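Long-range contacts in disulphide isomerase (Xylella fastidiosa, PDB 3FK8), which probably acts as a thiol-disulphide isomerase of the thioredoxin family, working through a paired-cysteine motif at the start of a helix: residues 8-13 against 68-73; 36-41 against 90-95; 51-56 against 119-124. All blocks are in the same frame, centred on the assembly; numbering follows the deposited sequence. Where two conformers were deposited one is given.

Contact 1: 8-13 against 68-73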
loop_
_atom_site.group_PDB
_atom_site.type_symbol
_atom_site.label_atom_id
_atom_site.label_comp_id
_atom_site.label_asym_id
_atom_site.label_seq_id
_atom_site.Cartn_x
_atom_site.Cartn_y
_atom_site.Cartn_z
ATOM N N TYR A 8 5.826 1.666 -8.940
ATOM C CA TYR A 8 6.559 0.627 -8.239
ATOM C C TYR A 8 8.007 0.570 -8.697
ATOM O O TYR A 8 8.304 0.672 -9.894
ATOM C CB TYR A 8 5.855 -0.719 -8.436
ATOM C CG TYR A 8 4.504 -0.737 -7.738
ATOM C CD1 TYR A 8 4.390 -1.167 -6.434
ATOM C CD2 TYR A 8 3.378 -0.251 -8.377
ATOM C CE1 TYR A 8 3.177 -1.144 -5.792
ATOM C CE2 TYR A 8 2.155 -0.199 -7.725
ATOM C CZ TYR A 8 2.065 -0.657 -6.443
ATOM O OH TYR A 8 0.865 -0.618 -5.785
ATOM N N ASP A 9 8.888 0.345 -7.734
ATOM C CA ASP A 9 10.301 0.254 -8.026
ATOM C C ASP A 9 10.663 -1.206 -8.094
ATOM O O ASP A 9 10.766 -1.896 -7.066
ATOM C CB ASP A 9 11.124 0.955 -6.944
ATOM C CG ASP A 9 12.635 0.932 -7.213
ATOM O OD1 ASP A 9 13.077 0.353 -8.243
ATOM O OD2 ASP A 9 13.356 1.504 -6.358
ATOM N N GLU A 10 10.842 -1.691 -9.316
ATOM C CA GLU A 10 11.088 -3.093 -9.555
ATOM C C GLU A 10 12.458 -3.576 -9.053
ATOM O O GLU A 10 12.685 -4.778 -8.943
ATOM C CB GLU A 10 10.889 -3.395 -11.039
ATOM C CG GLU A 10 9.457 -2.995 -11.481
ATOM C CD GLU A 10 9.065 -3.317 -12.920
ATOM O OE1 GLU A 10 9.778 -4.072 -13.617
ATOM O OE2 GLU A 10 8.008 -2.806 -13.348
ATOM N N HIS A 11 13.327 -2.627 -8.703
ATOM C CA HIS A 11 14.680 -2.898 -8.239
ATOM C C HIS A 11 14.842 -2.776 -6.744
ATOM O O HIS A 11 15.926 -3.116 -6.225
ATOM C CB HIS A 11 15.681 -1.957 -8.952
ATOM C CG HIS A 11 15.615 -2.064 -10.432
ATOM N ND1 HIS A 11 15.818 -3.258 -11.081
ATOM C CD2 HIS A 11 15.170 -1.188 -11.363
ATOM C CE1 HIS A 11 15.606 -3.087 -12.372
ATOM N NE2 HIS A 11 15.206 -1.842 -12.567
ATOM N N ALA A 12 13.790 -2.311 -6.049
ATOM C CA ALA A 12 13.903 -2.081 -4.622
ATOM C C ALA A 12 14.108 -3.387 -3.844
ATOM O O ALA A 12 13.599 -4.456 -4.216
ATOM C CB ALA A 12 12.671 -1.348 -4.125
ATOM N N ASP A 13 14.841 -3.276 -2.737
ATOM C CA ASP A 13 14.955 -4.310 -1.725
ATOM C C ASP A 13 13.749 -4.091 -0.810
ATOM O O ASP A 13 13.812 -3.301 0.122
ATOM C CB ASP A 13 16.316 -4.155 -1.001
ATOM C CG ASP A 13 16.468 -5.068 0.193
ATOM O OD1 ASP A 13 15.516 -5.834 0.564
ATOM O OD2 ASP A 13 17.587 -4.978 0.811
ATOM N N LYS A 68 5.681 0.989 -0.956
ATOM C CA LYS A 68 5.120 0.282 -2.118
ATOM C C LYS A 68 5.928 -0.946 -2.421
ATOM O O LYS A 68 7.158 -0.818 -2.503
ATOM C CB LYS A 68 5.041 1.183 -3.341
ATOM C CG LYS A 68 3.810 2.102 -3.329
ATOM C CD LYS A 68 3.712 2.921 -4.622
ATOM C CE LYS A 68 4.520 4.194 -4.499
ATOM N NZ LYS A 68 4.383 5.122 -5.688
ATOM N N ILE A 69 5.289 -2.107 -2.512
ATOM C CA ILE A 69 5.962 -3.379 -2.740
ATOM C C ILE A 69 5.544 -3.922 -4.117
ATOM O O ILE A 69 4.358 -4.234 -4.347
ATOM C CB ILE A 69 5.613 -4.426 -1.639
ATOM C CG1 ILE A 69 6.090 -3.851 -0.305
ATOM C CG2 ILE A 69 6.256 -5.722 -1.927
ATOM C CD1 ILE A 69 5.309 -4.225 0.845
ATOM N N ASP A 70 6.507 -3.998 -5.030
ATOM C CA ASP A 70 6.294 -4.590 -6.345
ATOM C C ASP A 70 6.107 -6.099 -6.245
ATOM O O ASP A 70 6.948 -6.784 -5.699
ATOM C CB ASP A 70 7.536 -4.302 -7.198
ATOM C CG ASP A 70 7.410 -4.893 -8.591
ATOM O OD1 ASP A 70 6.310 -4.931 -9.134
ATOM O OD2 ASP A 70 8.461 -5.275 -9.141
ATOM N N VAL A 71 5.012 -6.607 -6.815
ATOM C CA VAL A 71 4.819 -8.048 -6.881
ATOM C C VAL A 71 5.001 -8.566 -8.286
ATOM O O VAL A 71 4.837 -9.768 -8.511
ATOM C CB VAL A 71 3.501 -8.545 -6.260
ATOM C CG1 VAL A 71 3.467 -8.199 -4.749
ATOM C CG2 VAL A 71 2.277 -8.028 -6.986
ATOM N N GLY A 72 5.419 -7.721 -9.221
ATOM C CA GLY A 72 5.681 -8.189 -10.591
ATOM C C GLY A 72 4.440 -8.815 -11.200
ATOM O O GLY A 72 3.308 -8.425 -10.901
ATOM N N ASN A 73 4.672 -9.848 -12.011
ATOM C CA ASN A 73 3.546 -10.642 -12.567
ATOM C C ASN A 73 3.152 -11.718 -11.576
ATOM O O ASN A 73 3.238 -12.900 -11.867
ATOM C CB ASN A 73 3.918 -11.239 -13.935
ATOM C CG ASN A 73 4.083 -10.172 -14.980
ATOM O OD1 ASN A 73 5.137 -10.051 -15.607
ATOM N ND2 ASN A 73 3.059 -9.365 -15.146
HETATM O O HOH W 1 9.286 -3.126 -4.421
HETATM O O HOH W 2 8.417 -0.282 -5.054
HETATM O O HOH W 3 5.880 -3.796 -11.602
HETATM O O HOH W 4 10.678 -6.256 -7.552
#
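In this thioredoxin-type fold, the loop ahead of helix 14-28 runs beside strand 65-70, an outermost strand of the sheet, and Tyr8 and Glu10 meet Lys68 and Asp70 there. No direct hydrogen bond joins the two segments; water does. Asp9 N donates a hydrogen bond to a water that donates in turn to Lys68 O, while Asp70 N donates at 3.0 Å to a water that reaches Asp9 O, so the strand's backbone polar atoms find partners without a further strand. Tyr8 suits its buried place because its ring is broad and flat: CE1 lies 3.6 Å from Ile69 O, and Lys68 CD sits over one face, toward the rim. The lysine chain crosses the tyrosine at about a right angle, bends at chi3 (-87°), and takes NZ on to Asp48. The methylene Glu10 CG rests 3.4 Å from Asp70 OD2. The acid groups stand farther apart (Glu10 OE1 to Asp70 OD2 4.8 Å), and Arg76, salt-bridged to Asp70, probably eases their like charges. Asn39 holds Glu10 OE2. Asp70 also makes an Asx turn: OD1 accepts from Gly72 N at 2.9 Å, well above the carboxylate plane, and from the water shared with Glu10 OE2.

Contact 2: 36-41 against 90-95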
loop_
_atom_site.group_PDB
_atom_site.type_symbol
_atom_site.label_atom_id
_atom_site.label_comp_id
_atom_site.label_asym_id
_atom_site.label_seq_id
_atom_site.Cartn_x
_atom_site.Cartn_y
_atom_site.Cartn_z
ATOM N N PHE A 36 0.761 -3.253 -1.971
ATOM C CA PHE A 36 1.256 -4.298 -2.896
ATOM C C PHE A 36 0.632 -4.110 -4.272
ATOM O O PHE A 36 -0.590 -4.030 -4.403
ATOM C CB PHE A 36 0.859 -5.665 -2.367
ATOM C CG PHE A 36 1.555 -6.069 -1.100
ATOM C CD1 PHE A 36 2.664 -6.940 -1.153
ATOM C CD2 PHE A 36 1.129 -5.611 0.149
ATOM C CE1 PHE A 36 3.306 -7.322 0.036
ATOM C CE2 PHE A 36 1.790 -6.021 1.326
ATOM C CZ PHE A 36 2.835 -6.850 1.266
ATOM N N GLY A 37 1.451 -4.096 -5.321
ATOM C CA GLY A 37 0.917 -3.874 -6.651
ATOM C C GLY A 37 2.015 -4.043 -7.674
ATOM O O GLY A 37 3.098 -4.585 -7.378
ATOM N N ALA A 38 1.775 -3.562 -8.891
ATOM C CA ALA A 38 2.760 -3.693 -9.946
ATOM C C ALA A 38 2.454 -2.643 -10.992
ATOM O O ALA A 38 1.308 -2.198 -11.154
ATOM C CB ALA A 38 2.737 -5.073 -10.573
ATOM N N ASN A 39 3.451 -2.311 -11.813
ATOM C CA ASN A 39 3.293 -1.260 -12.810
ATOM C C ASN A 39 2.387 -1.620 -13.969
ATOM O O ASN A 39 1.818 -0.717 -14.578
ATOM C CB ASN A 39 4.678 -0.833 -13.324
ATOM C CG ASN A 39 5.486 -0.125 -12.263
ATOM O OD1 ASN A 39 4.961 0.654 -11.478
ATOM N ND2 ASN A 39 6.768 -0.427 -12.201
ATOM N N TRP A 40 2.241 -2.907 -14.261
ATOM C CA TRP A 40 1.364 -3.337 -15.357
ATOM C C TRP A 40 -0.094 -3.196 -15.012
ATOM O O TRP A 40 -0.926 -3.260 -15.911
ATOM C CB TRP A 40 1.667 -4.791 -15.781
ATOM C CG TRP A 40 1.442 -5.770 -14.708
ATOM C CD1 TRP A 40 2.413 -6.309 -13.860
ATOM C CD2 TRP A 40 0.188 -6.371 -14.306
ATOM N NE1 TRP A 40 1.812 -7.181 -12.978
ATOM C CE2 TRP A 40 0.458 -7.229 -13.201
ATOM C CE3 TRP A 40 -1.136 -6.261 -14.756
ATOM C CZ2 TRP A 40 -0.547 -7.985 -12.573
ATOM C CZ3 TRP A 40 -2.118 -7.006 -14.143
ATOM C CH2 TRP A 40 -1.828 -7.858 -13.054
ATOM N N CYS A 41 -0.428 -3.075 -13.722
ATOM C CA CYS A 41 -1.812 -3.132 -13.310
ATOM C C CYS A 41 -2.472 -1.760 -13.294
ATOM O O CYS A 41 -2.040 -0.841 -12.585
ATOM C CB CYS A 41 -1.855 -3.734 -11.946
ATOM S SG CYS A 41 -3.580 -3.695 -11.257
ATOM N N ASP A 90 -6.245 -11.958 -3.025
ATOM C CA ASP A 90 -7.519 -11.510 -3.232
ATOM C C ASP A 90 -7.586 -10.381 -4.304
ATOM O O ASP A 90 -8.651 -9.790 -4.503
ATOM C CB ASP A 90 -8.054 -11.124 -1.825
ATOM C CG ASP A 90 -8.148 -12.336 -0.881
ATOM O OD1 ASP A 90 -8.827 -13.325 -1.229
ATOM O OD2 ASP A 90 -7.530 -12.333 0.207
ATOM N N GLY A 91 -6.444 -10.122 -4.993
ATOM C CA GLY A 91 -6.268 -9.136 -6.064
ATOM C C GLY A 91 -5.319 -7.997 -5.673
ATOM O O GLY A 91 -5.109 -7.753 -4.483
ATOM N N ILE A 92 -4.817 -7.286 -6.681
ATOM C CA ILE A 92 -4.037 -6.065 -6.501
ATOM C C ILE A 92 -4.740 -4.873 -7.146
ATOM O O ILE A 92 -5.522 -5.029 -8.081
ATOM C CB ILE A 92 -2.555 -6.207 -7.021
ATOM C CG1 ILE A 92 -2.560 -6.622 -8.494
ATOM C CG2 ILE A 92 -1.745 -7.156 -6.120
ATOM C CD1 ILE A 92 -1.171 -6.478 -9.114
ATOM N N PRO A 93 -4.484 -3.658 -6.638
ATOM C CA PRO A 93 -3.636 -3.358 -5.476
ATOM C C PRO A 93 -4.249 -3.851 -4.208
ATOM O O PRO A 93 -5.460 -3.985 -4.104
ATOM C CB PRO A 93 -3.553 -1.817 -5.499
ATOM C CG PRO A 93 -4.850 -1.412 -6.168
ATOM C CD PRO A 93 -5.099 -2.452 -7.215
ATOM N N ALA A 94 -3.412 -4.153 -3.233
ATOM C CA ALA A 94 -3.824 -4.631 -1.905
ATOM C C ALA A 94 -3.028 -3.917 -0.857
ATOM O O ALA A 94 -1.910 -3.495 -1.108
ATOM C CB ALA A 94 -3.637 -6.126 -1.795
ATOM N N VAL A 95 -3.601 -3.746 0.327
ATOM C CA VAL A 95 -2.892 -3.032 1.376
ATOM C C VAL A 95 -2.865 -3.824 2.683
ATOM O O VAL A 95 -3.758 -4.645 2.947
ATOM C CB VAL A 95 -3.348 -1.555 1.591
ATOM C CG1 VAL A 95 -3.272 -0.664 0.254
ATOM C CG2 VAL A 95 -4.700 -1.540 2.034
#
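Phe36 O is met by two adjacent groups: Ala94 N donates to it at 3.1 Å, and Pro93 CA makes a CA-H...O contact with it at 3.3 Å. The return bond, Phe36 N to Ala94 O, is shorter at 2.8 Å, which makes Phe36 and Ala94 an antiparallel hydrogen-bonded pair. Their side chains lie on the same face of the sheet, and Ala94 O also meets the edge of the Phe36 ring in its plane. The small alanine suits a place beside so large a ring.

Ahead of this pair, the peptide bond between Ile92 and Pro93 is cis. A cis-proline facing the CxxC cysteines is a hallmark of the thioredoxin fold, and here Cys41 SG lies 4.0 Å from Ile92 O and near Pro93 CD. With SG anti to the backbone N (chi1 174°), the thiol lies beside its own carbonyl carbon and caps a backbone N of the helix that follows.

Ile92 fills the angle between the segments. Its CG1 branch stands between N and the carbonyl carbon (chi1 57°), which sends CD1 to within 3.8 Å of Trp40 CZ2 and 4.0 Å of Cys41 CB, while CG2 lies 3.7 Å from Phe36 O. Ile92 CD1 also lies 4.1 Å from Gly37 CA. Trp40 NE1 bonds to Gly72 O, fixing the indole in place.

The pair joins the inner strands 32-37 and 94-98. Pro93 packs against Asp43, Cys44 and Leu47 of helix 42-51, and on the other side of strand 32-37 Gly37 bonds through its backbone to strand 65-70.

Contact 3: 51-56 against 119-124; sequences LRNQKN and MSDQGI
Leu51 and Ile124 form the apolar end of this contact, with CD2 of the leucine 3.7 Å from CG2 of the isoleucine. Ile124 CG2 stands anti to its own backbone N, and this turns the methyl outward to the leucine and to Asn56. Branched apolar chains suit the spot, since Leu51 also meets Phe128 and Ile124 meets Leu47.

Asn56 lies across the isoleucine at about a right angle. Its ND2 lies 4.1 Å from Ile124 CG2, but its hydrogen-bond partner is Ser50 O, which satisfies this buried amide end.

Nearer solvent, Asn53 and Asp121 run antiparallel alongside each other, with amide and carboxylate planes perpendicular. Asn53 CG is held between the backbone N and the carbonyl carbon (chi1 79°), a position that swings OD1 back over the helix start to accept from Asn56 N at 2.8 Å, almost in line with the side-chain C=O. The same turn points ND2 across the gap, where one water accepts a hydrogen bond from ND2 and donates to Asp121 OD2 at 2.6 Å. Asp121 OD1 is bound by Ser50 OG.

At the rim the fully extended Lys55 reaches toward Gln122, whose chain bends at chi2 (65°); a second water accepts from both Lys55 NZ and Gln122 NE2. Gln122 NE2 is also held by Asp126, and Lys55 makes a cation-pi contact with Tyr125.

Ser120 OG accepts from Gly123 N at 2.9 Å, so the segments share one motif: an N-cap side chain at the beginning of each of helices 54-63 and 121-132, which come together beside helix 42-51.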
loop_
_atom_site.group_PDB
_atom_site.type_symbol
_atom_site.label_atom_id
_atom_site.label_comp_id
_atom_site.label_asym_id
_atom_site.label_seq_id
_atom_site.Cartn_x
_atom_site.Cartn_y
_atom_site.Cartn_z
ATOM N N LEU A 51 -3.789 8.734 -4.828
ATOM C CA LEU A 51 -3.090 8.990 -3.588
ATOM C C LEU A 51 -2.112 10.144 -3.688
ATOM O O LEU A 51 -1.771 10.712 -2.666
ATOM C CB LEU A 51 -2.407 7.728 -3.035
ATOM C CG LEU A 51 -3.403 6.633 -2.580
ATOM C CD1 LEU A 51 -2.610 5.464 -2.044
ATOM C CD2 LEU A 51 -4.418 7.168 -1.541
ATOM N N ARG A 52 -1.729 10.478 -4.926
ATOM C CA ARG A 52 -0.828 11.584 -5.233
ATOM C C ARG A 52 -1.503 12.942 -5.152
ATOM O O ARG A 52 -0.794 13.965 -5.024
ATOM C CB ARG A 52 -0.215 11.425 -6.637
ATOM C CG ARG A 52 0.933 10.452 -6.661
ATOM C CD ARG A 52 1.818 10.616 -7.870
ATOM N NE ARG A 52 1.310 9.983 -9.075
ATOM C CZ ARG A 52 0.623 10.616 -10.025
ATOM N NH1 ARG A 52 0.322 11.903 -9.895
ATOM N NH2 ARG A 52 0.220 9.955 -11.101
ATOM N N ASN A 53 -2.843 12.983 -5.204
ATOM C CA ASN A 53 -3.515 14.293 -5.241
ATOM C C ASN A 53 -3.322 15.020 -3.906
ATOM O O ASN A 53 -2.849 14.450 -2.930
ATOM C CB ASN A 53 -4.961 14.208 -5.765
ATOM C CG ASN A 53 -5.976 13.714 -4.740
ATOM O OD1 ASN A 53 -5.744 13.762 -3.542
ATOM N ND2 ASN A 53 -7.139 13.281 -5.227
ATOM N N GLN A 54 -3.616 16.318 -3.859
ATOM C CA GLN A 54 -3.308 17.103 -2.695
ATOM C C GLN A 54 -4.072 16.651 -1.438
ATOM O O GLN A 54 -3.492 16.513 -0.364
ATOM C CB GLN A 54 -3.569 18.586 -3.013
ATOM C CG GLN A 54 -2.795 19.472 -2.127
ATOM C CD GLN A 54 -2.657 20.889 -2.636
ATOM O OE1 GLN A 54 -3.409 21.363 -3.477
ATOM N NE2 GLN A 54 -1.673 21.579 -2.094
ATOM N N LYS A 55 -5.380 16.445 -1.582
ATOM C CA LYS A 55 -6.208 16.017 -0.418
ATOM C C LYS A 55 -5.745 14.660 0.112
ATOM O O LYS A 55 -5.550 14.456 1.314
ATOM C CB LYS A 55 -7.688 15.933 -0.787
ATOM C CG LYS A 55 -8.587 15.472 0.294
ATOM C CD LYS A 55 -10.057 15.707 -0.075
ATOM C CE LYS A 55 -10.973 15.170 1.037
ATOM N NZ LYS A 55 -12.372 15.597 0.739
ATOM N N ASN A 56 -5.512 13.738 -0.800
ATOM C CA ASN A 56 -5.197 12.401 -0.372
ATOM C C ASN A 56 -3.757 12.299 0.146
ATOM O O ASN A 56 -3.481 11.562 1.089
ATOM C CB ASN A 56 -5.474 11.385 -1.484
ATOM C CG ASN A 56 -6.943 11.274 -1.815
ATOM O OD1 ASN A 56 -7.787 11.818 -1.089
ATOM N ND2 ASN A 56 -7.276 10.545 -2.907
HETATM N N MSE A 119 -12.800 3.643 -8.986
HETATM C CA MSE A 119 -13.133 4.382 -7.778
HETATM C C MSE A 119 -12.928 5.864 -7.986
HETATM O O MSE A 119 -12.067 6.291 -8.763
HETATM C CB MSE A 119 -12.307 3.833 -6.625
HETATM C CG MSE A 119 -12.702 2.426 -6.254
HETATM SE SE MSE A 119 -11.617 1.729 -4.747
HETATM C CE MSE A 119 -12.319 2.913 -3.371
ATOM N N SER A 120 -13.735 6.655 -7.314
ATOM C CA SER A 120 -13.534 8.103 -7.347
ATOM C C SER A 120 -12.452 8.495 -6.362
ATOM O O SER A 120 -12.094 7.726 -5.442
ATOM C CB SER A 120 -14.835 8.808 -6.970
ATOM O OG SER A 120 -15.157 8.553 -5.629
ATOM N N ASP A 121 -11.923 9.725 -6.491
ATOM C CA ASP A 121 -10.981 10.231 -5.500
ATOM C C ASP A 121 -11.616 10.247 -4.099
ATOM O O ASP A 121 -10.930 9.996 -3.114
ATOM C CB ASP A 121 -10.496 11.638 -5.850
ATOM C CG ASP A 121 -9.509 11.653 -6.992
ATOM O OD1 ASP A 121 -8.843 10.635 -7.252
ATOM O OD2 ASP A 121 -9.311 12.727 -7.589
ATOM N N GLN A 122 -12.913 10.548 -4.011
ATOM C CA GLN A 122 -13.571 10.585 -2.733
ATOM C C GLN A 122 -13.709 9.151 -2.152
ATOM O O GLN A 122 -13.556 8.946 -0.940
ATOM C CB GLN A 122 -14.976 11.197 -2.863
ATOM C CG GLN A 122 -15.645 11.348 -1.468
ATOM C CD GLN A 122 -14.921 12.337 -0.581
ATOM O OE1 GLN A 122 -14.624 13.454 -0.997
ATOM N NE2 GLN A 122 -14.680 11.992 0.624
ATOM N N GLY A 123 -13.993 8.145 -3.012
ATOM C CA GLY A 123 -14.063 6.745 -2.548
ATOM C C GLY A 123 -12.709 6.301 -2.004
ATOM O O GLY A 123 -12.661 5.630 -0.981
ATOM N N ILE A 124 -11.622 6.698 -2.672
ATOM C CA ILE A 124 -10.298 6.340 -2.213
ATOM C C ILE A 124 -9.978 7.063 -0.894
ATOM O O ILE A 124 -9.507 6.450 0.084
ATOM C CB ILE A 124 -9.254 6.571 -3.348
ATOM C CG1 ILE A 124 -9.515 5.508 -4.406
ATOM C CG2 ILE A 124 -7.805 6.521 -2.822
ATOM C CD1 ILE A 124 -8.810 5.776 -5.725
HETATM O O HOH W 5 -7.122 13.832 -8.375
HETATM O O HOH W 6 -14.138 14.267 2.556
#

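Contacts 1 and 2 are neighbours on one sheet, their centres 10 Å apart, for strands 65-70 and 32-37 lie side by side. They touch directly: Val71 N is 2.8 Å from Gly37 O, and Tyr8 OH comes within 3.4 Å of Gly37 CA. Contact 2 holds Cys41 of the probable redox motif, and Tyr8 of contact 1 reaches the same cysteine pair, so both border the likely active site. Contact 3 lies farther off, its centre about 17 Å from that of contact 2 and 22 Å from that of contact 1; helix 42-51 links contacts 2 and 3: Cys44 and Leu47 meet Pro93, and Leu51, its last residue, belongs to contact 3.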